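Local coordinates for microtubule-associated protein 1 light chain 3 (PDB 4EOY) that serves as the ubiquitin-like Atg8 of the malaria parasite, binding a peptide of its partner Atg3 and probably becoming conjugated to lipid as its relatives are, at residues S7-V12 with D112-L117; K23-S26 with R31-V34. The protein carries 3 engineered substitutions. One frame throughout, in Å; residues are numbered along the deposited sequence.

Contact 1. Residues S7-V12 with D112-L117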
ATOM      1  N   SER A   7      -9.013   3.656   9.080  1.00 36.28           N
ATOM      2  CA  SER A   7      -8.480   2.643   8.159  1.00 33.92           C
ATOM      3  C   SER A   7      -9.609   1.872   7.439  1.00 37.30           C
ATOM      4  O   SER A   7     -10.798   2.130   7.658  1.00 43.44           O
ATOM      5  CB  SER A   7      -7.569   1.666   8.917  1.00 30.41           C
ATOM      6  OG  SER A   7      -7.159   0.575   8.097  1.00 36.55           O
ATOM      7  N   LEU A   8      -9.217   0.924   6.589  1.00 35.95           N
ATOM      8  CA  LEU A   8     -10.155   0.129   5.804  1.00 37.86           C
ATOM      9  C   LEU A   8     -10.965  -0.833   6.675  1.00 44.25           C
ATOM     10  O   LEU A   8     -12.086  -1.226   6.316  1.00 46.10           O
ATOM     11  CB  LEU A   8      -9.405  -0.660   4.740  1.00 34.80           C
ATOM     12  CG  LEU A   8     -10.254  -1.192   3.589  1.00 41.99           C
ATOM     13  CD1 LEU A   8     -10.493  -0.094   2.559  1.00 38.02           C
ATOM     14  CD2 LEU A   8      -9.562  -2.377   2.949  1.00 35.27           C
ATOM     15  N   LYS A   9     -10.398  -1.207   7.820  1.00 45.84           N
ATOM     16  CA  LYS A   9     -11.077  -2.073   8.790  1.00 39.55           C
ATOM     17  C   LYS A   9     -12.323  -1.398   9.369  1.00 36.10           C
ATOM     18  O   LYS A   9     -13.299  -2.064   9.712  1.00 30.89           O
ATOM     19  CB  LYS A   9     -10.110  -2.472   9.902  1.00 38.11           C
ATOM     20  CG  LYS A   9      -8.918  -3.263   9.396  1.00 40.05           C
ATOM     21  CD  LYS A   9      -8.001  -3.713  10.520  1.00 39.96           C
ATOM     22  CE  LYS A   9      -7.032  -4.772  10.020  1.00 46.75           C
ATOM     23  NZ  LYS A   9      -6.020  -5.130  11.043  1.00 52.42           N
ATOM     24  N   ASP A  10     -12.283  -0.073   9.459  1.00 35.59           N
ATOM     25  CA  ASP A  10     -13.419   0.705   9.942  1.00 41.97           C
ATOM     26  C   ASP A  10     -14.451   0.920   8.828  1.00 48.89           C
ATOM     27  O   ASP A  10     -15.639   1.159   9.094  1.00 42.40           O
ATOM     28  CB  ASP A  10     -12.936   2.058  10.484  1.00 53.65           C
ATOM     29  CG  ASP A  10     -11.652   1.944  11.326  1.00 47.67           C
ATOM     30  OD1 ASP A  10     -11.197   0.816  11.613  1.00 59.83           O
ATOM     31  OD2 ASP A  10     -11.086   2.987  11.689  1.00 43.79           O
ATOM     32  N   GLU A  11     -13.978   0.850   7.583  1.00 49.03           N
ATOM     33  CA  GLU A  11     -14.804   1.066   6.399  1.00 42.66           C
ATOM     34  C   GLU A  11     -15.566  -0.179   5.986  1.00 44.62           C
ATOM     35  O   GLU A  11     -16.749  -0.092   5.639  1.00 41.46           O
ATOM     36  CB  GLU A  11     -13.925   1.499   5.218  1.00 51.40           C
ATOM     37  CG  GLU A  11     -13.567   2.976   5.184  1.00 58.27           C
ATOM     38  CD  GLU A  11     -12.337   3.261   4.335  1.00 73.96           C
ATOM     39  OE1 GLU A  11     -11.599   4.215   4.663  1.00 80.24           O
ATOM     40  OE2 GLU A  11     -12.103   2.535   3.340  1.00 69.66           O
ATOM     41  N   VAL A  12     -14.868  -1.319   5.985  1.00 38.70           N
ATOM     42  CA  VAL A  12     -15.412  -2.607   5.523  1.00 34.16           C
ATOM     43  C   VAL A  12     -15.331  -3.656   6.622  1.00 26.64           C
ATOM     44  O   VAL A  12     -14.334  -3.735   7.318  1.00 33.87           O
ATOM     45  CB  VAL A  12     -14.595  -3.163   4.333  1.00 32.06           C
ATOM     46  CG1 VAL A  12     -15.226  -4.435   3.800  1.00 32.02           C
ATOM     47  CG2 VAL A  12     -14.446  -2.121   3.234  1.00 30.99           C
ATOM     48  N   ASP A 112      -2.190  -9.723   6.867  1.00 28.90           N
ATOM     49  CA  ASP A 112      -3.234  -9.661   7.860  1.00 25.91           C
ATOM     50  C   ASP A 112      -4.157 -10.872   7.712  1.00 25.35           C
ATOM     51  O   ASP A 112      -4.260 -11.450   6.646  1.00 25.35           O
ATOM     52  CB  ASP A 112      -4.007  -8.360   7.669  1.00 28.81           C
ATOM     53  CG  ASP A 112      -4.915  -8.030   8.831  1.00 38.14           C
ATOM     54  OD1 ASP A 112      -5.940  -8.721   9.009  1.00 45.34           O
ATOM     55  OD2 ASP A 112      -4.616  -7.049   9.552  1.00 49.75           O
ATOM     56  N   GLU A 113      -4.838 -11.234   8.791  1.00 25.45           N
ATOM     57  CA  GLU A 113      -5.770 -12.346   8.776  1.00 30.06           C
ATOM     58  C   GLU A 113      -6.875 -12.164   7.734  1.00 29.84           C
ATOM     59  O   GLU A 113      -7.374 -13.148   7.190  1.00 31.62           O
ATOM     60  CB  GLU A 113      -6.381 -12.540  10.174  1.00 32.84           C
ATOM     61  CG  GLU A 113      -7.323 -13.728  10.270  1.00 38.09           C
ATOM     62  CD  GLU A 113      -7.466 -14.268  11.683  1.00 51.67           C
ATOM     63  OE1 GLU A 113      -7.452 -13.457  12.636  1.00 38.23           O
ATOM     64  OE2 GLU A 113      -7.604 -15.506  11.835  1.00 67.07           O
ATOM     65  N   ASP A 114      -7.244 -10.915   7.449  1.00 27.16           N
ATOM     66  CA  ASP A 114      -8.264 -10.633   6.438  1.00 33.33           C
ATOM     67  C   ASP A 114      -7.771 -10.814   4.979  1.00 33.07           C
ATOM     68  O   ASP A 114      -8.557 -10.658   4.037  1.00 36.39           O
ATOM     69  CB  ASP A 114      -8.901  -9.239   6.648  1.00 33.26           C
ATOM     70  CG  ASP A 114      -7.938  -8.085   6.408  1.00 27.63           C
ATOM     71  OD1 ASP A 114      -6.811  -8.284   5.921  1.00 28.67           O
ATOM     72  OD2 ASP A 114      -8.342  -6.953   6.710  1.00 34.25           O
ATOM     73  N   GLY A 115      -6.492 -11.147   4.804  1.00 27.15           N
ATOM     74  CA  GLY A 115      -5.922 -11.400   3.471  1.00 25.85           C
ATOM     75  C   GLY A 115      -5.097 -10.252   2.892  1.00 28.23           C
ATOM     76  O   GLY A 115      -4.393 -10.433   1.900  1.00 21.63           O
ATOM     77  N   TYR A 116      -5.183  -9.070   3.510  1.00 28.88           N
ATOM     78  CA  TYR A 116      -4.496  -7.876   3.014  1.00 20.60           C
ATOM     79  C   TYR A 116      -3.099  -7.729   3.602  1.00 19.03           C
ATOM     80  O   TYR A 116      -2.847  -8.108   4.750  1.00 18.19           O
ATOM     81  CB  TYR A 116      -5.297  -6.601   3.345  1.00 21.16           C
ATOM     82  CG  TYR A 116      -6.445  -6.302   2.407  1.00 19.63           C
ATOM     83  CD1 TYR A 116      -6.201  -5.885   1.093  1.00 19.44           C
ATOM     84  CD2 TYR A 116      -7.769  -6.447   2.819  1.00 18.15           C
ATOM     85  CE1 TYR A 116      -7.240  -5.628   0.209  1.00 18.24           C
ATOM     86  CE2 TYR A 116      -8.816  -6.198   1.941  1.00 20.61           C
ATOM     87  CZ  TYR A 116      -8.539  -5.786   0.632  1.00 21.07           C
ATOM     88  OH  TYR A 116      -9.565  -5.522  -0.257  1.00 27.63           O
ATOM     89  N   LEU A 117      -2.187  -7.167   2.806  1.00 16.64           N
ATOM     90  CA  LEU A 117      -0.945  -6.657   3.332  1.00 16.09           C
ATOM     91  C   LEU A 117      -1.126  -5.170   3.636  1.00 19.90           C
ATOM     92  O   LEU A 117      -1.292  -4.342   2.723  1.00 18.78           O
ATOM     93  CB  LEU A 117       0.199  -6.860   2.359  1.00 16.10           C
ATOM     94  CG  LEU A 117       1.581  -6.451   2.894  1.00 15.43           C
ATOM     95  CD1 LEU A 117       1.938  -7.355   4.053  1.00 16.83           C
ATOM     96  CD2 LEU A 117       2.623  -6.486   1.781  1.00 15.83           C
TER
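Leu8 and Tyr116 form the tightly packed side of this contact, and exposed Lys9, reaching to the partly exposed Asp112, its looser, solvent-facing side. The methyl CD2 of Leu8 lies 4.0 Å from CE2 of Tyr116, coming obliquely to the ring, and the two side chains cross at about a right angle. With CG anti to the backbone N (chi1 -162°), Leu8 turns its branched end toward the ring. Both residues are buried. A branched aliphatic group suits a place where it packs on both the tyrosine and Val35 of strand 31-38, while the large ring of Tyr116 can touch Leu8, that strand and helix 14-27 at once.

Residues 112-117 lead from helix 103-110 into strand 117-122 of the ubiquitin-like fold, and the short helix 8-11 ahead of helix 14-27 belongs to the N-terminal helical addition that sets Atg8 proteins apart from ubiquitin. A type I beta turn from Asp112 to Gly115 shapes the loop. Two successive Asx turns stiffen it: OD1 of Asp112 accepts from Asp114 N at 3.0 Å, nearly straight at 176°, and OD1 of Asp114 accepts from Tyr116 N, also at 3.0 Å. Gly115, with a positive phi of 102°, avoids the clash that a CB would make with the preceding carbonyl.

On the solvent side the extended chain of Lys9 brings NZ to 2.8 Å from Asp112 OD2, a salt bridge on the syn side of the carboxylate. Lys9 CE also passes 4.2 Å from Asp114 OD2. That oxygen, however, is engaged by Arg17 in a salt bridge and by the hydroxyl of Tyr118, whose ring makes a cation-pi contact with Lys9.

Contact 2. Residues K23-S26 with R31-V34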
ATOM      1  N   LYS A  23     -11.234 -13.917  -3.307  1.00 45.36           N
ATOM      2  CA  LYS A  23     -11.569 -14.021  -4.721  1.00 53.56           C
ATOM      3  C   LYS A  23     -10.579 -13.294  -5.625  1.00 51.48           C
ATOM      4  O   LYS A  23     -10.357 -13.709  -6.758  1.00 51.52           O
ATOM      5  CB  LYS A  23     -13.022 -13.608  -5.010  1.00 75.68           C
ATOM      6  CG  LYS A  23     -13.403 -12.156  -4.763  1.00 99.31           C
ATOM      7  CD  LYS A  23     -14.903 -11.979  -4.988  1.00121.74           C
ATOM      8  CE  LYS A  23     -15.401 -10.576  -4.664  1.00128.14           C
ATOM      9  NZ  LYS A  23     -15.517 -10.319  -3.200  1.00115.81           N
ATOM     10  N   ILE A  24      -9.963 -12.229  -5.131  1.00 56.84           N
ATOM     11  CA  ILE A  24      -8.915 -11.560  -5.903  1.00 59.38           C
ATOM     12  C   ILE A  24      -7.650 -12.446  -5.989  1.00 53.81           C
ATOM     13  O   ILE A  24      -6.958 -12.465  -7.018  1.00 48.84           O
ATOM     14  CB  ILE A  24      -8.587 -10.161  -5.332  1.00 68.87           C
ATOM     15  CG1 ILE A  24      -8.063  -9.243  -6.438  1.00 64.98           C
ATOM     16  CG2 ILE A  24      -7.594 -10.258  -4.183  1.00 82.22           C
ATOM     17  CD1 ILE A  24      -9.115  -8.865  -7.457  1.00 65.76           C
ATOM     18  N   ARG A  25      -7.362 -13.180  -4.913  1.00 44.29           N
ATOM     19  CA  ARG A  25      -6.240 -14.133  -4.888  1.00 45.44           C
ATOM     20  C   ARG A  25      -6.492 -15.386  -5.730  1.00 38.30           C
ATOM     21  O   ARG A  25      -5.555 -15.958  -6.263  1.00 41.29           O
ATOM     22  CB  ARG A  25      -5.930 -14.581  -3.461  1.00 43.71           C
ATOM     23  CG  ARG A  25      -5.168 -13.562  -2.625  1.00 51.47           C
ATOM     24  CD  ARG A  25      -3.702 -13.463  -3.023  1.00 42.31           C
ATOM     25  NE  ARG A  25      -2.950 -14.700  -2.775  1.00 50.31           N
ATOM     26  CZ  ARG A  25      -1.666 -14.882  -3.090  1.00 52.96           C
ATOM     27  NH1 ARG A  25      -0.969 -13.910  -3.669  1.00 54.70           N
ATOM     28  NH2 ARG A  25      -1.072 -16.042  -2.830  1.00 56.51           N
ATOM     29  N   SER A  26      -7.742 -15.832  -5.815  1.00 42.99           N
ATOM     30  CA  SER A  26      -8.077 -16.953  -6.690  1.00 49.03           C
ATOM     31  C   SER A  26      -8.018 -16.498  -8.158  1.00 51.21           C
ATOM     32  O   SER A  26      -7.544 -17.243  -9.020  1.00 59.05           O
ATOM     33  CB  SER A  26      -9.453 -17.529  -6.335  1.00 52.38           C
ATOM     34  OG  SER A  26     -10.482 -16.588  -6.569  1.00 62.11           O
ATOM     35  N   ARG A  31      -0.399 -11.948  -8.003  1.00 33.95           N
ATOM     36  CA  ARG A  31      -0.374 -10.591  -7.436  1.00 37.07           C
ATOM     37  C   ARG A  31      -0.855 -10.597  -5.980  1.00 34.76           C
ATOM     38  O   ARG A  31      -1.647 -11.465  -5.574  1.00 29.45           O
ATOM     39  CB  ARG A  31      -1.234  -9.648  -8.282  1.00 41.31           C
ATOM     40  CG  ARG A  31      -0.655  -9.353  -9.664  1.00 38.82           C
ATOM     41  CD  ARG A  31      -1.457  -8.293 -10.417  1.00 52.11           C
ATOM     42  NE  ARG A  31      -0.761  -7.735 -11.596  1.00 54.02           N
ATOM     43  CZ  ARG A  31      -0.143  -6.547 -11.660  1.00 48.63           C
ATOM     44  NH1 ARG A  31      -0.098  -5.723 -10.616  1.00 46.03           N
ATOM     45  NH2 ARG A  31       0.437  -6.168 -12.795  1.00 49.34           N
ATOM     46  N   ILE A  32      -0.376  -9.641  -5.185  1.00 33.66           N
ATOM     47  CA  ILE A  32      -0.787  -9.554  -3.779  1.00 28.37           C
ATOM     48  C   ILE A  32      -1.574  -8.290  -3.498  1.00 25.08           C
ATOM     49  O   ILE A  32      -1.244  -7.218  -4.010  1.00 23.29           O
ATOM     50  CB  ILE A  32       0.406  -9.694  -2.808  1.00 32.44           C
ATOM     51  CG1 ILE A  32       1.400  -8.561  -2.982  1.00 37.88           C
ATOM     52  CG2 ILE A  32       1.111 -11.023  -3.055  1.00 35.97           C
ATOM     53  CD1 ILE A  32       2.418  -8.495  -1.867  1.00 39.21           C
ATOM     54  N   PRO A  33      -2.660  -8.419  -2.717  1.00 26.38           N
ATOM     55  CA  PRO A  33      -3.455  -7.254  -2.379  1.00 27.84           C
ATOM     56  C   PRO A  33      -2.826  -6.447  -1.239  1.00 30.34           C
ATOM     57  O   PRO A  33      -2.593  -6.988  -0.151  1.00 29.18           O
ATOM     58  CB  PRO A  33      -4.802  -7.861  -1.963  1.00 26.23           C
ATOM     59  CG  PRO A  33      -4.471  -9.225  -1.477  1.00 22.15           C
ATOM     60  CD  PRO A  33      -3.307  -9.675  -2.286  1.00 25.22           C
ATOM     61  N   VAL A  34      -2.569  -5.168  -1.502  1.00 26.14           N
ATOM     62  CA  VAL A  34      -1.930  -4.282  -0.552  1.00 25.10           C
ATOM     63  C   VAL A  34      -2.805  -3.059  -0.337  1.00 33.45           C
ATOM     64  O   VAL A  34      -3.329  -2.508  -1.303  1.00 38.87           O
ATOM     65  CB  VAL A  34      -0.554  -3.828  -1.061  1.00 18.69           C
ATOM     66  CG1 VAL A  34       0.061  -2.830  -0.104  1.00 19.52           C
ATOM     67  CG2 VAL A  34       0.354  -5.023  -1.242  1.00 21.14           C
TER
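The last turn of helix 14-27 lies beside the start of strand 31-38, with the CA atoms of Arg25 and Ile32 7.2 Å apart and those of Ile24 and Pro33 7.8 Å apart. Arg25 spans the gap. Its chain bends at chi2 and chi3 (-74° and -64°), folding the guanidinium back to the strand, where NH1 donates to the carbonyl O of Arg31 at 3.2 Å. The bond is bent, with an angle of 142° at the hydrogen, and the donor stands above the carbonyl plane instead of on a lone pair. The aliphatic part of the arginine is used as well: CD rests 3.9 Å from CD of Pro33, the two side chains crossing at about a right angle. The guanidinium passes obliquely to a methyl of Ile32, NH1 lying 3.6 Å from CG2. A long, flexible residue with a polar end suits this partly exposed border, since it can cover the proline and still reach a main-chain oxygen. Ile24 CG2 meets Pro33 CG at 4.3 Å, a purely apolar touch between buried groups. The compact ring of Pro33 packs against the helix through Ile24 and Arg25, and Ile24 also packs on Leu53 of strand 51-55. Ile24 and Pro33 both touch an aromatic side chain of the bound Atg3 peptide, and Arg31 an apolar one, an arrangement characteristic of the hydrophobic groove in which Atg8 proteins hold Atg8-interacting motifs.

Overall arrangement
The two contacts, with centres about 13 Å apart, meet where strands 31-38 and 117-122 run side by side in the central sheet. Leu117 N lies 3.0 Å from Pro33 O, a probable hydrogen bond, and Tyr116 CD1 packs 3.9 Å from Pro33 CB, so the tyrosine of contact 1 and the proline of contact 2 adjoin. Tyr116 also packs on an aromatic side chain of the bound Atg3 peptide, consistent with one binding surface spanning both contacts. Helix 8-11 of contact 1 is followed in the chain by helix 14-27, whose end belongs to contact 2. A bound calcium ion lies about 5 Å from the side chain of Asp114, whereas the side chain of Ile24 is about 12 Å from a calcium ion.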